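Local coordinates for thiosulfate reductase (PDB 2VPZ), which probably reduces polysulfide or thiosulfate, as a molybdopterin- and [4Fe-4S]-containing oxidoreductase of the prokaryotic molybdopterin family, at residues F618-Y623 against V736-L741; L669-G674 against L719-K724. All blocks are in the same frame, centred on the assembly; numbering follows the deposited sequence.

Interaction 1. Residues F618-Y623 against V736-L741; sequences FYRLLY and VNFVRL. With MGD (2-amino-5,6-dimercapto-7-methyl-3,7,8a,9-tetrahydro-8-oxa-1,3,9,10-tetraaza-anthracen-4-one guanosine dinucleotide), chain I.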
loop_
_atom_site.group_PDB
_atom_site.type_symbol
_atom_site.label_atom_id
_atom_site.label_comp_id
_atom_site.label_asym_id
_atom_site.label_seq_id
_atom_site.Cartn_x
_atom_site.Cartn_y
_atom_site.Cartn_z
ATOM N N PHE A 618 -25.098 29.699 -18.117
ATOM C CA PHE A 618 -25.072 29.963 -16.662
ATOM C C PHE A 618 -24.995 28.710 -15.763
ATOM O O PHE A 618 -25.195 27.600 -16.236
ATOM C CB PHE A 618 -26.317 30.765 -16.247
ATOM C CG PHE A 618 -26.307 32.225 -16.662
ATOM C CD1 PHE A 618 -26.645 32.606 -17.957
ATOM C CD2 PHE A 618 -25.967 33.215 -15.734
ATOM C CE1 PHE A 618 -26.641 33.943 -18.335
ATOM C CE2 PHE A 618 -25.962 34.562 -16.083
ATOM C CZ PHE A 618 -26.299 34.935 -17.382
ATOM N N TYR A 619 -24.706 28.911 -14.477
ATOM C CA TYR A 619 -24.636 27.820 -13.482
ATOM C C TYR A 619 -25.333 28.208 -12.175
ATOM O O TYR A 619 -25.383 29.388 -11.847
ATOM C CB TYR A 619 -23.192 27.448 -13.158
ATOM C CG TYR A 619 -22.401 26.988 -14.344
ATOM C CD1 TYR A 619 -21.717 27.905 -15.149
ATOM C CD2 TYR A 619 -22.376 25.634 -14.705
ATOM C CE1 TYR A 619 -21.025 27.495 -16.289
ATOM C CE2 TYR A 619 -21.693 25.202 -15.845
ATOM C CZ TYR A 619 -21.017 26.137 -16.635
ATOM O OH TYR A 619 -20.346 25.714 -17.764
ATOM N N ARG A 620 -25.885 27.245 -11.430
ATOM C CA ARG A 620 -26.475 27.597 -10.151
ATOM C C ARG A 620 -25.265 27.880 -9.217
ATOM O O ARG A 620 -24.258 27.180 -9.269
ATOM C CB ARG A 620 -27.356 26.473 -9.578
ATOM C CG ARG A 620 -28.207 26.891 -8.360
ATOM C CD ARG A 620 -29.089 25.734 -7.850
ATOM N NE ARG A 620 -30.014 25.209 -8.854
ATOM C CZ ARG A 620 -31.198 25.726 -9.182
ATOM N NH1 ARG A 620 -31.650 26.822 -8.582
ATOM N NH2 ARG A 620 -31.940 25.133 -10.122
ATOM N N LEU A 621 -25.376 28.932 -8.398
ATOM C CA LEU A 621 -24.347 29.401 -7.468
ATOM C C LEU A 621 -24.551 28.698 -6.112
ATOM O O LEU A 621 -25.512 29.017 -5.406
ATOM C CB LEU A 621 -24.454 30.916 -7.279
ATOM C CG LEU A 621 -23.288 31.852 -6.887
ATOM C CD1 LEU A 621 -23.779 32.969 -5.936
ATOM C CD2 LEU A 621 -22.164 31.032 -6.250
ATOM N N LEU A 622 -23.693 27.713 -5.772
ATOM C CA LEU A 622 -23.812 27.007 -4.497
ATOM C C LEU A 622 -22.732 27.664 -3.592
ATOM O O LEU A 622 -21.820 28.325 -4.089
ATOM C CB LEU A 622 -23.644 25.487 -4.671
ATOM C CG LEU A 622 -24.578 24.726 -5.667
ATOM C CD1 LEU A 622 -24.304 23.194 -5.658
ATOM C CD2 LEU A 622 -26.061 25.005 -5.334
ATOM N N TYR A 623 -22.836 27.523 -2.270
ATOM C CA TYR A 623 -21.878 28.191 -1.406
ATOM C C TYR A 623 -21.789 27.436 -0.075
ATOM O O TYR A 623 -22.629 26.590 0.226
ATOM C CB TYR A 623 -22.322 29.641 -1.211
ATOM C CG TYR A 623 -23.733 29.745 -0.667
ATOM C CD1 TYR A 623 -23.989 29.649 0.701
ATOM C CD2 TYR A 623 -24.849 29.824 -1.531
ATOM C CE1 TYR A 623 -25.286 29.617 1.211
ATOM C CE2 TYR A 623 -26.149 29.794 -1.038
ATOM C CZ TYR A 623 -26.367 29.692 0.347
ATOM O OH TYR A 623 -27.643 29.653 0.851
ATOM N N VAL A 736 -31.154 30.308 -5.598
ATOM C CA VAL A 736 -32.064 30.654 -6.664
ATOM C C VAL A 736 -31.330 31.615 -7.665
ATOM O O VAL A 736 -31.883 32.030 -8.696
ATOM C CB VAL A 736 -33.313 31.217 -5.846
ATOM C CG1 VAL A 736 -33.633 32.628 -6.219
ATOM C CG2 VAL A 736 -34.479 30.232 -5.862
ATOM N N ASN A 737 -30.066 31.922 -7.364
ATOM C CA ASN A 737 -29.236 32.791 -8.214
ATOM C C ASN A 737 -28.374 31.963 -9.175
ATOM O O ASN A 737 -27.917 30.870 -8.839
ATOM C CB ASN A 737 -28.359 33.728 -7.359
ATOM C CG ASN A 737 -29.179 34.783 -6.600
ATOM O OD1 ASN A 737 -29.520 35.838 -7.145
ATOM N ND2 ASN A 737 -29.512 34.480 -5.342
ATOM N N PHE A 738 -28.193 32.494 -10.380
ATOM C CA PHE A 738 -27.423 31.875 -11.445
ATOM C C PHE A 738 -26.262 32.810 -11.786
ATOM O O PHE A 738 -26.393 34.043 -11.739
ATOM C CB PHE A 738 -28.339 31.615 -12.662
ATOM C CG PHE A 738 -29.640 30.879 -12.319
ATOM C CD1 PHE A 738 -30.881 31.487 -12.520
ATOM C CD2 PHE A 738 -29.614 29.580 -11.784
ATOM C CE1 PHE A 738 -32.092 30.819 -12.175
ATOM C CE2 PHE A 738 -30.814 28.891 -11.436
ATOM C CZ PHE A 738 -32.052 29.515 -11.635
ATOM N N VAL A 739 -25.132 32.213 -12.124
ATOM C CA VAL A 739 -23.916 32.941 -12.407
ATOM C C VAL A 739 -23.176 32.363 -13.636
ATOM O O VAL A 739 -23.295 31.160 -13.910
ATOM C CB VAL A 739 -23.022 32.856 -11.126
ATOM C CG1 VAL A 739 -22.109 31.631 -11.195
ATOM C CG2 VAL A 739 -22.275 34.146 -10.905
ATOM N N ARG A 740 -22.474 33.208 -14.403
ATOM C CA ARG A 740 -21.672 32.747 -15.546
ATOM C C ARG A 740 -20.220 33.254 -15.378
ATOM O O ARG A 740 -19.985 34.251 -14.685
ATOM C CB ARG A 740 -22.261 33.195 -16.872
ATOM C CG ARG A 740 -22.108 34.640 -17.059
ATOM C CD ARG A 740 -22.932 35.161 -18.170
ATOM N NE ARG A 740 -22.146 36.214 -18.748
ATOM C CZ ARG A 740 -22.398 37.490 -18.593
ATOM N NH1 ARG A 740 -23.447 37.845 -17.885
ATOM N NH2 ARG A 740 -21.578 38.413 -19.101
ATOM N N LEU A 741 -19.253 32.567 -15.987
ATOM C CA LEU A 741 -17.836 32.911 -15.844
ATOM C C LEU A 741 -17.199 33.591 -17.071
ATOM O O LEU A 741 -17.339 33.120 -18.199
ATOM C CB LEU A 741 -17.008 31.674 -15.418
ATOM C CG LEU A 741 -17.454 30.306 -14.861
ATOM C CD1 LEU A 741 -16.179 29.739 -14.222
ATOM C CD2 LEU A 741 -18.616 30.303 -13.827
HETATM P PB MGD I . -25.819 23.124 4.164
HETATM O O1B MGD I . -26.348 24.298 3.439
HETATM O O2B MGD I . -26.696 22.048 4.560
HETATM O O3B MGD I . -25.108 23.930 5.349
HETATM O O3A MGD I . -23.459 24.667 7.142
HETATM P PA MGD I . -24.548 23.579 6.804
HETATM O O1A MGD I . -25.518 23.745 7.878
HETATM O O2A MGD I . -23.915 22.269 6.818
HETATM O "O5'" MGD I . -24.668 22.467 3.348
HETATM C "C5'" MGD I . -23.763 23.053 2.409
HETATM C "C4'" MGD I . -23.750 21.957 1.355
HETATM O "O4'" MGD I . -25.063 22.044 0.826
HETATM C "C3'" MGD I . -22.812 22.126 0.130
HETATM O "O3'" MGD I . -22.054 20.915 -0.120
HETATM C "C2'" MGD I . -23.755 22.373 -1.074
HETATM O "O2'" MGD I . -23.363 21.527 -2.148
HETATM C "C1'" MGD I . -25.046 21.765 -0.586
HETATM N N9 MGD I . -26.288 21.957 -1.385
HETATM C C8 MGD I . -26.607 23.045 -2.154
HETATM N N7 MGD I . -27.818 22.894 -2.761
HETATM C C5 MGD I . -28.279 21.670 -2.394
HETATM C C6 MGD I . -29.455 20.846 -2.743
HETATM O O6 MGD I . -30.313 21.361 -3.467
HETATM N N1 MGD I . -29.588 19.639 -2.196
HETATM C C2 MGD I . -28.634 19.102 -1.387
HETATM N N2 MGD I . -28.812 17.844 -0.849
HETATM N N3 MGD I . -27.510 19.796 -1.025
HETATM C C4 MGD I . -27.280 21.057 -1.484
HETATM C C10 MGD I . -23.616 25.999 7.585
HETATM C C11 MGD I . -23.431 25.928 9.066
HETATM O O11 MGD I . -22.054 25.617 9.327
HETATM C C12 MGD I . -24.022 27.139 9.833
HETATM S S12 MGD I . -25.607 27.653 9.591
HETATM C C13 MGD I . -23.303 27.865 10.763
HETATM S S13 MGD I . -24.049 29.107 11.659
HETATM C C14 MGD I . -21.853 27.554 11.032
HETATM N N15 MGD I . -20.906 28.438 10.460
HETATM C C16 MGD I . -19.619 28.037 10.204
HETATM C C17 MGD I . -18.533 28.916 9.642
HETATM O O17 MGD I . -18.773 30.138 9.428
HETATM N N18 MGD I . -17.270 28.402 9.453
HETATM C C19 MGD I . -17.070 27.080 9.688
HETATM N N19 MGD I . -15.869 26.610 9.413
HETATM N N20 MGD I . -17.992 26.175 10.158
HETATM C C21 MGD I . -19.243 26.641 10.459
HETATM N N22 MGD I . -20.209 25.849 10.895
HETATM C C23 MGD I . -21.592 26.107 10.665
#

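Interaction 2. Residues L669-G674 against L719-K724; sequences LVNQDG and LQTRYK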
loop_
_atom_site.group_PDB
_atom_site.type_symbol
_atom_site.label_atom_id
_atom_site.label_comp_id
_atom_site.label_asym_id
_atom_site.label_seq_id
_atom_site.Cartn_x
_atom_site.Cartn_y
_atom_site.Cartn_z
ATOM N N LEU A 669 -17.223 36.477 -11.860
ATOM C CA LEU A 669 -18.544 35.816 -11.822
ATOM C C LEU A 669 -19.600 36.942 -12.084
ATOM O O LEU A 669 -19.607 37.981 -11.424
ATOM C CB LEU A 669 -18.820 35.142 -10.439
ATOM C CG LEU A 669 -17.830 34.026 -10.075
ATOM C CD1 LEU A 669 -18.036 33.591 -8.623
ATOM C CD2 LEU A 669 -17.952 32.810 -11.035
ATOM N N VAL A 670 -20.440 36.729 -13.094
ATOM C CA VAL A 670 -21.476 37.709 -13.425
ATOM C C VAL A 670 -22.860 37.027 -13.214
ATOM O O VAL A 670 -23.079 35.910 -13.700
ATOM C CB VAL A 670 -21.310 38.217 -14.929
ATOM C CG1 VAL A 670 -22.126 39.510 -15.145
ATOM C CG2 VAL A 670 -19.799 38.471 -15.238
ATOM N N ASN A 671 -23.765 37.643 -12.459
ATOM C CA ASN A 671 -25.067 37.006 -12.236
ATOM C C ASN A 671 -26.122 37.393 -13.294
ATOM O O ASN A 671 -25.852 38.230 -14.157
ATOM C CB ASN A 671 -25.610 37.192 -10.775
ATOM C CG ASN A 671 -26.022 38.637 -10.437
ATOM O OD1 ASN A 671 -26.457 38.911 -9.299
ATOM N ND2 ASN A 671 -25.903 39.544 -11.396
ATOM N N GLN A 672 -27.288 36.756 -13.244
ATOM C CA GLN A 672 -28.365 36.998 -14.196
ATOM C C GLN A 672 -28.740 38.505 -14.279
ATOM O O GLN A 672 -29.278 38.956 -15.300
ATOM C CB GLN A 672 -29.592 36.102 -13.869
ATOM C CG GLN A 672 -30.416 36.483 -12.608
ATOM C CD GLN A 672 -29.759 36.120 -11.275
ATOM O OE1 GLN A 672 -29.833 36.885 -10.297
ATOM N NE2 GLN A 672 -29.130 34.941 -11.207
ATOM N N ASP A 673 -28.423 39.277 -13.237
ATOM C CA ASP A 673 -28.699 40.725 -13.212
ATOM C C ASP A 673 -27.483 41.649 -13.522
ATOM O O ASP A 673 -27.528 42.838 -13.207
ATOM C CB ASP A 673 -29.330 41.152 -11.864
ATOM C CG ASP A 673 -30.666 40.449 -11.572
ATOM O OD1 ASP A 673 -31.510 40.369 -12.491
ATOM O OD2 ASP A 673 -30.866 39.987 -10.431
ATOM N N GLY A 674 -26.419 41.107 -14.115
ATOM C CA GLY A 674 -25.242 41.873 -14.438
ATOM C C GLY A 674 -24.191 42.206 -13.369
ATOM O O GLY A 674 -23.125 42.760 -13.686
ATOM N N LEU A 719 -23.511 38.650 -5.149
ATOM C CA LEU A 719 -24.063 38.049 -6.369
ATOM C C LEU A 719 -25.489 37.587 -6.153
ATOM O O LEU A 719 -26.196 37.274 -7.106
ATOM C CB LEU A 719 -23.226 36.856 -6.822
ATOM C CG LEU A 719 -21.896 37.167 -7.485
ATOM C CD1 LEU A 719 -20.921 35.994 -7.365
ATOM C CD2 LEU A 719 -22.153 37.509 -8.946
ATOM N N GLN A 720 -25.885 37.504 -4.883
ATOM C CA GLN A 720 -27.233 37.068 -4.506
ATOM C C GLN A 720 -28.136 38.302 -4.445
ATOM O O GLN A 720 -28.453 38.870 -3.402
ATOM C CB GLN A 720 -27.184 36.264 -3.188
ATOM C CG GLN A 720 -26.650 34.829 -3.404
ATOM C CD GLN A 720 -25.737 34.294 -2.290
ATOM O OE1 GLN A 720 -25.250 35.050 -1.442
ATOM N NE2 GLN A 720 -25.481 32.974 -2.312
ATOM N N THR A 721 -28.521 38.703 -5.640
ATOM C CA THR A 721 -29.332 39.867 -5.874
ATOM C C THR A 721 -30.830 39.648 -5.564
ATOM O O THR A 721 -31.494 40.534 -5.020
ATOM C CB THR A 721 -29.117 40.336 -7.349
ATOM O OG1 THR A 721 -28.159 41.375 -7.397
ATOM C CG2 THR A 721 -30.434 40.751 -7.978
ATOM N N ARG A 722 -31.310 38.450 -5.898
ATOM C CA ARG A 722 -32.708 38.007 -5.694
ATOM C C ARG A 722 -32.799 36.843 -4.672
ATOM O O ARG A 722 -31.786 36.242 -4.345
ATOM C CB ARG A 722 -33.306 37.506 -7.034
ATOM C CG ARG A 722 -33.101 38.405 -8.281
ATOM C CD ARG A 722 -33.380 37.633 -9.603
ATOM N NE ARG A 722 -33.389 38.417 -10.847
ATOM C CZ ARG A 722 -33.696 37.942 -12.058
ATOM N NH1 ARG A 722 -34.023 36.665 -12.208
ATOM N NH2 ARG A 722 -33.688 38.744 -13.129
ATOM N N TYR A 723 -34.002 36.561 -4.161
ATOM C CA TYR A 723 -34.247 35.432 -3.234
ATOM C C TYR A 723 -35.739 35.017 -3.251
ATOM O O TYR A 723 -36.590 35.863 -3.508
ATOM C CB TYR A 723 -33.834 35.779 -1.794
ATOM C CG TYR A 723 -34.581 36.927 -1.154
ATOM C CD1 TYR A 723 -35.791 36.718 -0.456
ATOM C CD2 TYR A 723 -34.092 38.236 -1.231
ATOM C CE1 TYR A 723 -36.487 37.785 0.147
ATOM C CE2 TYR A 723 -34.766 39.315 -0.644
ATOM C CZ TYR A 723 -35.968 39.092 0.049
ATOM O OH TYR A 723 -36.641 40.151 0.643
ATOM N N LYS A 724 -36.059 33.734 -3.041
ATOM C CA LYS A 724 -37.467 33.286 -3.006
ATOM C C LYS A 724 -37.924 33.171 -1.530
ATOM O O LYS A 724 -37.458 32.293 -0.805
ATOM C CB LYS A 724 -37.697 31.943 -3.746
ATOM C CG LYS A 724 -39.201 31.612 -4.094
ATOM C CD LYS A 724 -39.378 30.699 -5.328
ATOM C CE LYS A 724 -39.612 31.514 -6.611
ATOM N NZ LYS A 724 -38.940 30.919 -7.828
#

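Interaction 1. Residues F618-Y623 against V736-L741
One face of the F618 ring carries the aliphatic stem of R740, whose CD stands 3.9 Å from the ring centroid in a CH-pi contact; a flat aromatic suits this place because it offers those methylenes a whole face. At the ring's edge, in its plane, lies the backbone N of V739. A second flat pair follows two residues on. F738 brings CE2 over one face of the R620 guanidinium, 3.6 Å from NH1, with the planes 66° apart, while V736 CA sits at the guanidinium's edge. With chi1 at -169° the R620 chain sets out away from its own N, and the bend at chi3 turns the guanidinium face to F738; NH1 and NH2 are taken by the carbonyls of R735 and E612. Cut back to an alanine, F618 would no longer cover the R740 methylenes, and that long side chain is likely to be freer to move. Between the side chains the backbones pair: Y619 N donates to V739 O (2.7 Å), V739 N to Y619 O (2.8 Å) and L621 N to N737 O (3.2 Å). On the face that carries Y619 and V739, beta-branched V739 sets CB 4.4 Å from L621 CG, an apolar contact. This is antiparallel beta pairing within the mixed sheet of the molybdopterin dinucleotide-binding domain, of the double-psi beta-barrel clan.

Interaction 2. Residues L669-G674 against L719-K724
L719 lays its two methyl groups against strand 669-671, with CD1 3.8 Å from L669 CB and CD2 3.6 Å from the carbonyl O of L669. The two leucine side chains cross at about a right angle, and the methyl fork of L719 lets one residue meet both a side chain and the backbone. CG of L719 stands anti to its own carbonyl carbon (chi1 -75°), which carries the fork toward the strand. CD2 also approaches N671 CB, at 3.9 Å.

Farther along, the contact turns polar. The carboxylate of D673 and the guanidinium of R722 form a salt bridge, OD1 to NH2 at 2.8 Å; the hydrogen bond within it is weak, bent to 123° at the hydrogen, with the two planes 52° apart. The attraction is probably mainly electrostatic. Q672 places CG over the centre of one guanidinium face, 3.6 Å from CZ, and probably restricts its tilt on that side. R722 suits this place because its extended chain can bring a flat, charged end to an acid and a methylene together.

N671 to G674 form a type I turn, closed by G674 N to N671 O at 2.9 Å. The positive phi of G674 suits glycine, since a side chain there would press on the preceding carbonyl.

The turn joins strands 666-671 and 676-683, and the loop 719-724 passes beside it from strand 692-696 toward strand 724-725. L719 also touches E677 of strand 676-683 and L621 of strand 619-624, while L669 packs on V739 and L741 of strand 738-744.

Overall arrangement
Interactions 1 and 2 meet on one mixed sheet, their centres about 8 Å apart, because strands 666-671 and 738-744 are neighbours in it. R740 N probably donates to V670 O (2.9 Å), tying the strands together, and N737 ND2 probably does so to R722 O (3.0 Å), fastening the loop 719-724 to the start of segment 736-741. Both contacts border the molybdopterin guanine dinucleotides. In interaction 1, L622 CD2 lies 3.8 Å from N7 of one cofactor, and Y623 touches the other. In interaction 2, Q720 makes a weak hydrogen bond to a cofactor and packs against Y623, Q720 NE2 to Y623 CD2 at 3.3 Å.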